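Local coordinates for assembly chaperone of ribosomal protein L4 (Acl4) (Chaetomium thermophilum, PDB 5TQB) that probably binds newly made ribosomal protein L4 through a tetratricopeptide-repeat helical scaffold and chaperones it toward ribosome assembly, at residues N3-L15 with V26-H40. Sequence-based numbering, arbitrary orientation.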
loop_
_atom_site.group_PDB
_atom_site.type_symbol
_atom_site.label_atom_id
_atom_site.label_comp_id
_atom_site.label_asym_id
_atom_site.label_seq_id
_atom_site.Cartn_x
_atom_site.Cartn_y
_atom_site.Cartn_z
ATOM N N ASN B 3 -12.836 -0.390 -33.778
ATOM C CA ASN B 3 -12.097 0.828 -33.460
ATOM C C ASN B 3 -10.980 0.541 -32.446
ATOM O O ASN B 3 -11.241 -0.059 -31.402
ATOM C CB ASN B 3 -13.053 1.890 -32.905
ATOM C CG ASN B 3 -12.394 3.252 -32.750
ATOM O OD1 ASN B 3 -11.304 3.370 -32.194
ATOM N ND2 ASN B 3 -13.059 4.289 -33.244
ATOM N N PRO B 4 -9.733 0.971 -32.742
ATOM C CA PRO B 4 -8.611 0.731 -31.822
ATOM C C PRO B 4 -8.765 1.396 -30.458
ATOM O O PRO B 4 -8.140 0.950 -29.493
ATOM C CB PRO B 4 -7.414 1.357 -32.546
ATOM C CG PRO B 4 -7.805 1.458 -33.956
ATOM C CD PRO B 4 -9.286 1.633 -33.981
ATOM N N LYS B 5 -9.556 2.460 -30.375
ATOM C CA LYS B 5 -9.764 3.139 -29.099
ATOM C C LYS B 5 -10.503 2.214 -28.131
ATOM O O LYS B 5 -10.259 2.247 -26.924
ATOM C CB LYS B 5 -10.524 4.455 -29.301
ATOM C CG LYS B 5 -11.018 5.120 -28.017
ATOM C CD LYS B 5 -9.886 5.448 -27.054
ATOM C CE LYS B 5 -10.419 6.092 -25.778
ATOM N NZ LYS B 5 -9.338 6.410 -24.802
ATOM N N GLU B 6 -11.390 1.379 -28.671
ATOM C CA GLU B 6 -12.111 0.396 -27.870
ATOM C C GLU B 6 -11.146 -0.642 -27.316
ATOM O O GLU B 6 -11.296 -1.100 -26.184
ATOM C CB GLU B 6 -13.201 -0.291 -28.703
ATOM C CG GLU B 6 -14.054 -1.284 -27.907
ATOM C CD GLU B 6 -15.195 -1.897 -28.723
ATOM O OE1 GLU B 6 -15.712 -2.958 -28.308
ATOM O OE2 GLU B 6 -15.584 -1.322 -29.767
ATOM N N LEU B 7 -10.147 -1.008 -28.114
ATOM C CA LEU B 7 -9.105 -1.923 -27.655
ATOM C C LEU B 7 -8.266 -1.330 -26.525
ATOM O O LEU B 7 -7.832 -2.054 -25.631
ATOM C CB LEU B 7 -8.192 -2.324 -28.812
ATOM C CG LEU B 7 -8.641 -3.513 -29.662
ATOM C CD1 LEU B 7 -10.140 -3.539 -29.855
ATOM C CD2 LEU B 7 -7.931 -3.485 -31.006
ATOM N N LEU B 8 -8.028 -0.021 -26.564
ATOM C CA LEU B 8 -7.281 0.642 -25.494
ATOM C C LEU B 8 -8.066 0.608 -24.192
ATOM O O LEU B 8 -7.498 0.410 -23.119
ATOM C CB LEU B 8 -6.967 2.095 -25.857
ATOM C CG LEU B 8 -5.955 2.349 -26.975
ATOM C CD1 LEU B 8 -5.707 3.847 -27.128
ATOM C CD2 LEU B 8 -4.644 1.618 -26.721
ATOM N N ASP B 9 -9.375 0.810 -24.293
ATOM C CA ASP B 9 -10.237 0.781 -23.124
ATOM C C ASP B 9 -10.306 -0.635 -22.572
ATOM O O ASP B 9 -10.276 -0.838 -21.362
ATOM C CB ASP B 9 -11.633 1.289 -23.479
ATOM C CG ASP B 9 -11.617 2.713 -24.004
ATOM O OD1 ASP B 9 -10.586 3.395 -23.832
ATOM O OD2 ASP B 9 -12.638 3.152 -24.585
ATOM N N ARG B 10 -10.380 -1.612 -23.465
ATOM C CA ARG B 10 -10.427 -3.006 -23.057
ATOM C C ARG B 10 -9.151 -3.393 -22.308
ATOM O O ARG B 10 -9.209 -4.006 -21.246
ATOM C CB ARG B 10 -10.625 -3.902 -24.280
ATOM C CG ARG B 10 -10.651 -5.392 -23.985
ATOM C CD ARG B 10 -11.803 -5.781 -23.070
ATOM N NE ARG B 10 -11.738 -7.197 -22.711
ATOM C CZ ARG B 10 -12.243 -7.717 -21.596
ATOM N NH1 ARG B 10 -12.866 -6.945 -20.714
ATOM N NH2 ARG B 10 -12.123 -9.017 -21.362
ATOM N N ALA B 11 -8.000 -3.029 -22.861
ATOM C CA ALA B 11 -6.728 -3.360 -22.237
ATOM C C ALA B 11 -6.606 -2.682 -20.874
ATOM O O ALA B 11 -6.046 -3.251 -19.937
ATOM C CB ALA B 11 -5.575 -2.962 -23.137
ATOM N N THR B 12 -7.150 -1.476 -20.763
ATOM C CA THR B 12 -7.117 -0.740 -19.507
ATOM C C THR B 12 -7.962 -1.430 -18.442
ATOM O O THR B 12 -7.561 -1.510 -17.277
ATOM C CB THR B 12 -7.588 0.713 -19.704
ATOM O OG1 THR B 12 -6.682 1.385 -20.586
ATOM C CG2 THR B 12 -7.620 1.464 -18.380
ATOM N N THR B 13 -9.129 -1.926 -18.840
ATOM C CA THR B 13 -9.986 -2.676 -17.929
ATOM C C THR B 13 -9.274 -3.944 -17.487
ATOM O O THR B 13 -9.306 -4.300 -16.311
ATOM C CB THR B 13 -11.325 -3.055 -18.589
ATOM O OG1 THR B 13 -12.004 -1.868 -19.010
ATOM C CG2 THR B 13 -12.219 -3.825 -17.614
ATOM N N LEU B 14 -8.629 -4.618 -18.436
ATOM C CA LEU B 14 -7.892 -5.841 -18.141
ATOM C C LEU B 14 -6.759 -5.564 -17.156
ATOM O O LEU B 14 -6.505 -6.354 -16.250
ATOM C CB LEU B 14 -7.329 -6.453 -19.428
ATOM C CG LEU B 14 -8.333 -7.122 -20.371
ATOM C CD1 LEU B 14 -7.674 -7.471 -21.697
ATOM C CD2 LEU B 14 -8.929 -8.364 -19.733
ATOM N N LEU B 15 -6.087 -4.436 -17.336
ATOM C CA LEU B 15 -4.998 -4.048 -16.457
ATOM C C LEU B 15 -5.534 -3.758 -15.056
ATOM O O LEU B 15 -4.918 -4.130 -14.058
ATOM C CB LEU B 15 -4.280 -2.822 -17.025
ATOM C CG LEU B 15 -2.973 -2.408 -16.348
ATOM C CD1 LEU B 15 -1.935 -3.516 -16.416
ATOM C CD2 LEU B 15 -2.432 -1.146 -16.990
ATOM N N VAL B 26 -3.747 -7.351 -25.860
ATOM C CA VAL B 26 -4.759 -6.467 -26.435
ATOM C C VAL B 26 -4.178 -5.086 -26.739
ATOM O O VAL B 26 -4.534 -4.466 -27.742
ATOM C CB VAL B 26 -5.992 -6.332 -25.509
ATOM C CG1 VAL B 26 -7.003 -5.349 -26.085
ATOM C CG2 VAL B 26 -6.655 -7.690 -25.304
ATOM N N ALA B 27 -3.284 -4.615 -25.875
ATOM C CA ALA B 27 -2.637 -3.318 -26.061
ATOM C C ALA B 27 -1.700 -3.348 -27.261
ATOM O O ALA B 27 -1.550 -2.351 -27.965
ATOM C CB ALA B 27 -1.873 -2.918 -24.803
ATOM N N ARG B 28 -1.067 -4.493 -27.490
ATOM C CA ARG B 28 -0.179 -4.647 -28.633
ATOM C C ARG B 28 -0.983 -4.575 -29.930
ATOM O O ARG B 28 -0.692 -3.752 -30.801
ATOM C CB ARG B 28 0.602 -5.962 -28.529
ATOM C CG ARG B 28 1.207 -6.480 -29.838
ATOM C CD ARG B 28 2.059 -5.445 -30.576
ATOM N NE ARG B 28 3.106 -4.859 -29.745
ATOM C CZ ARG B 28 3.958 -3.927 -30.163
ATOM N NH1 ARG B 28 3.892 -3.465 -31.405
ATOM N NH2 ARG B 28 4.878 -3.453 -29.337
ATOM N N THR B 29 -2.004 -5.420 -30.054
ATOM C CA THR B 29 -2.848 -5.416 -31.243
ATOM C C THR B 29 -3.413 -4.020 -31.486
ATOM O O THR B 29 -3.431 -3.542 -32.618
ATOM C CB THR B 29 -4.005 -6.438 -31.140
ATOM O OG1 THR B 29 -4.785 -6.170 -29.970
ATOM C CG2 THR B 29 -3.463 -7.858 -31.067
ATOM N N ALA B 30 -3.850 -3.363 -30.413
ATOM C CA ALA B 30 -4.377 -2.004 -30.498
ATOM C C ALA B 30 -3.397 -1.088 -31.222
ATOM O O ALA B 30 -3.737 -0.475 -32.240
ATOM C CB ALA B 30 -4.651 -1.463 -29.104
ATOM N N TYR B 31 -2.172 -1.019 -30.701
ATOM C CA TYR B 31 -1.158 -0.113 -31.234
ATOM C C TYR B 31 -0.813 -0.415 -32.689
ATOM O O TYR B 31 -0.542 0.498 -33.473
ATOM C CB TYR B 31 0.118 -0.148 -30.385
ATOM C CG TYR B 31 1.189 0.773 -30.920
ATOM C CD1 TYR B 31 2.317 0.272 -31.549
ATOM C CD2 TYR B 31 1.050 2.151 -30.824
ATOM C CE1 TYR B 31 3.288 1.117 -32.050
ATOM C CE2 TYR B 31 2.013 3.003 -31.323
ATOM C CZ TYR B 31 3.129 2.482 -31.934
ATOM O OH TYR B 31 4.087 3.331 -32.433
ATOM N N GLU B 32 -0.833 -1.694 -33.053
ATOM C CA GLU B 32 -0.574 -2.091 -34.435
ATOM C C GLU B 32 -1.558 -1.430 -35.393
ATOM O O GLU B 32 -1.207 -1.130 -36.535
ATOM C CB GLU B 32 -0.644 -3.611 -34.588
ATOM C CG GLU B 32 0.505 -4.355 -33.919
ATOM C CD GLU B 32 0.375 -5.862 -34.034
ATOM O OE1 GLU B 32 -0.160 -6.336 -35.059
ATOM O OE2 GLU B 32 0.802 -6.571 -33.097
ATOM N N HIS B 33 -2.783 -1.199 -34.927
ATOM C CA HIS B 33 -3.806 -0.563 -35.759
ATOM C C HIS B 33 -3.820 0.953 -35.573
ATOM O O HIS B 33 -4.729 1.633 -36.043
ATOM C CB HIS B 33 -5.190 -1.140 -35.449
ATOM C CG HIS B 33 -5.336 -2.586 -35.807
ATOM N ND1 HIS B 33 -5.601 -3.014 -37.090
ATOM C CD2 HIS B 33 -5.258 -3.704 -35.047
ATOM C CE1 HIS B 33 -5.676 -4.332 -37.106
ATOM N NE2 HIS B 33 -5.473 -4.775 -35.880
ATOM N N ILE B 34 -2.802 1.473 -34.891
ATOM C CA ILE B 34 -2.692 2.902 -34.620
ATOM C C ILE B 34 -1.400 3.429 -35.231
ATOM O O ILE B 34 -1.415 4.382 -36.009
ATOM C CB ILE B 34 -2.712 3.179 -33.100
ATOM C CG1 ILE B 34 -4.056 2.757 -32.508
ATOM C CG2 ILE B 34 -2.471 4.655 -32.804
ATOM C CD1 ILE B 34 -4.065 2.687 -31.004
ATOM N N GLY B 35 -0.282 2.804 -34.874
ATOM C CA GLY B 35 1.015 3.205 -35.392
ATOM C C GLY B 35 1.513 4.501 -34.785
ATOM O O GLY B 35 0.789 5.178 -34.058
ATOM N N GLU B 36 2.757 4.856 -35.093
ATOM C CA GLU B 36 3.395 6.014 -34.475
ATOM C C GLU B 36 2.761 7.326 -34.925
ATOM O O GLU B 36 2.792 8.319 -34.198
ATOM C CB GLU B 36 4.896 6.021 -34.773
ATOM C CG GLU B 36 5.239 6.050 -36.249
ATOM C CD GLU B 36 6.728 5.906 -36.501
ATOM O OE1 GLU B 36 7.124 5.830 -37.683
ATOM O OE2 GLU B 36 7.503 5.866 -35.519
ATOM N N ASN B 37 2.176 7.324 -36.118
ATOM C CA ASN B 37 1.538 8.519 -36.666
ATOM C C ASN B 37 0.072 8.643 -36.253
ATOM O O ASN B 37 -0.576 9.650 -36.532
ATOM C CB ASN B 37 1.656 8.517 -38.192
ATOM C CG ASN B 37 3.092 8.640 -38.663
ATOM O OD1 ASN B 37 3.848 9.476 -38.166
ATOM N ND2 ASN B 37 3.479 7.801 -39.617
ATOM N N GLY B 38 -0.438 7.622 -35.575
ATOM C CA GLY B 38 -1.829 7.589 -35.165
ATOM C C GLY B 38 -2.205 8.638 -34.135
ATOM O O GLY B 38 -1.360 9.167 -33.409
ATOM N N ARG B 39 -3.501 8.921 -34.077
ATOM C CA ARG B 39 -4.073 9.902 -33.165
ATOM C C ARG B 39 -3.803 9.521 -31.706
ATOM O O ARG B 39 -3.426 10.368 -30.893
ATOM C CB ARG B 39 -5.583 9.978 -33.430
ATOM C CG ARG B 39 -6.321 11.151 -32.806
ATOM C CD ARG B 39 -7.744 11.257 -33.386
ATOM N NE ARG B 39 -8.535 12.308 -32.742
ATOM C CZ ARG B 39 -9.445 12.103 -31.792
ATOM N NH1 ARG B 39 -9.714 10.878 -31.360
ATOM N NH2 ARG B 39 -10.102 13.133 -31.275
ATOM N N HIS B 40 -3.987 8.240 -31.388
ATOM C CA HIS B 40 -3.848 7.746 -30.014
ATOM C C HIS B 40 -2.501 7.076 -29.750
ATOM O O HIS B 40 -2.379 6.263 -28.835
ATOM C CB HIS B 40 -4.966 6.749 -29.691
ATOM C CG HIS B 40 -6.268 7.391 -29.337
ATOM N ND1 HIS B 40 -7.149 7.857 -30.287
ATOM C CD2 HIS B 40 -6.842 7.638 -28.137
ATOM C CE1 HIS B 40 -8.211 8.367 -29.688
ATOM N NE2 HIS B 40 -8.051 8.244 -28.382
#
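V26 fits as a knob into the hole formed by L7, R10, A11 and L14. Its CG1, set anti to the backbone N (chi1 177°), lies 3.4 Å from L7 O and also meets A11 CB. Its other branch, CG2, meets L14 CD1 at 3.8 Å. One turn on, A30 CB touches L7 CB at 3.7 Å and also meets L8 CD2. Small residues let the backbones come close here: A11 CB and A27 CB are 4.1 Å apart. Past the end of helix 20-32, P4 CB lies against I34 CG1 at 3.6 Å, and P4 CG reaches the backbone of H33.

Just before helix 41-54, the K5 and H40 side chains cross at about a right angle, and K5 CD comes obliquely to the ring, 3.6 Å from H40 NE2. L8 CD1 lies against H40 CB and the same ring. H40 NE2 hydrogen-bonds E80 OE1, while K5 NZ forms salt bridges with E80 and D9. With an alanine in place of H40, K5 CD would probably lose its ring contact and E80 its hydrogen bond to NE2. N3 OD1 caps helix 4-16 by accepting from K5 N at 2.7 Å.

No hydrogen bond crosses between the segments. Segments 4-15 and 26-32 run antiparallel (162°) in a helical hairpin, and helix 41-54 packs on A11 and A27. Helix 79-82 lies beside H40.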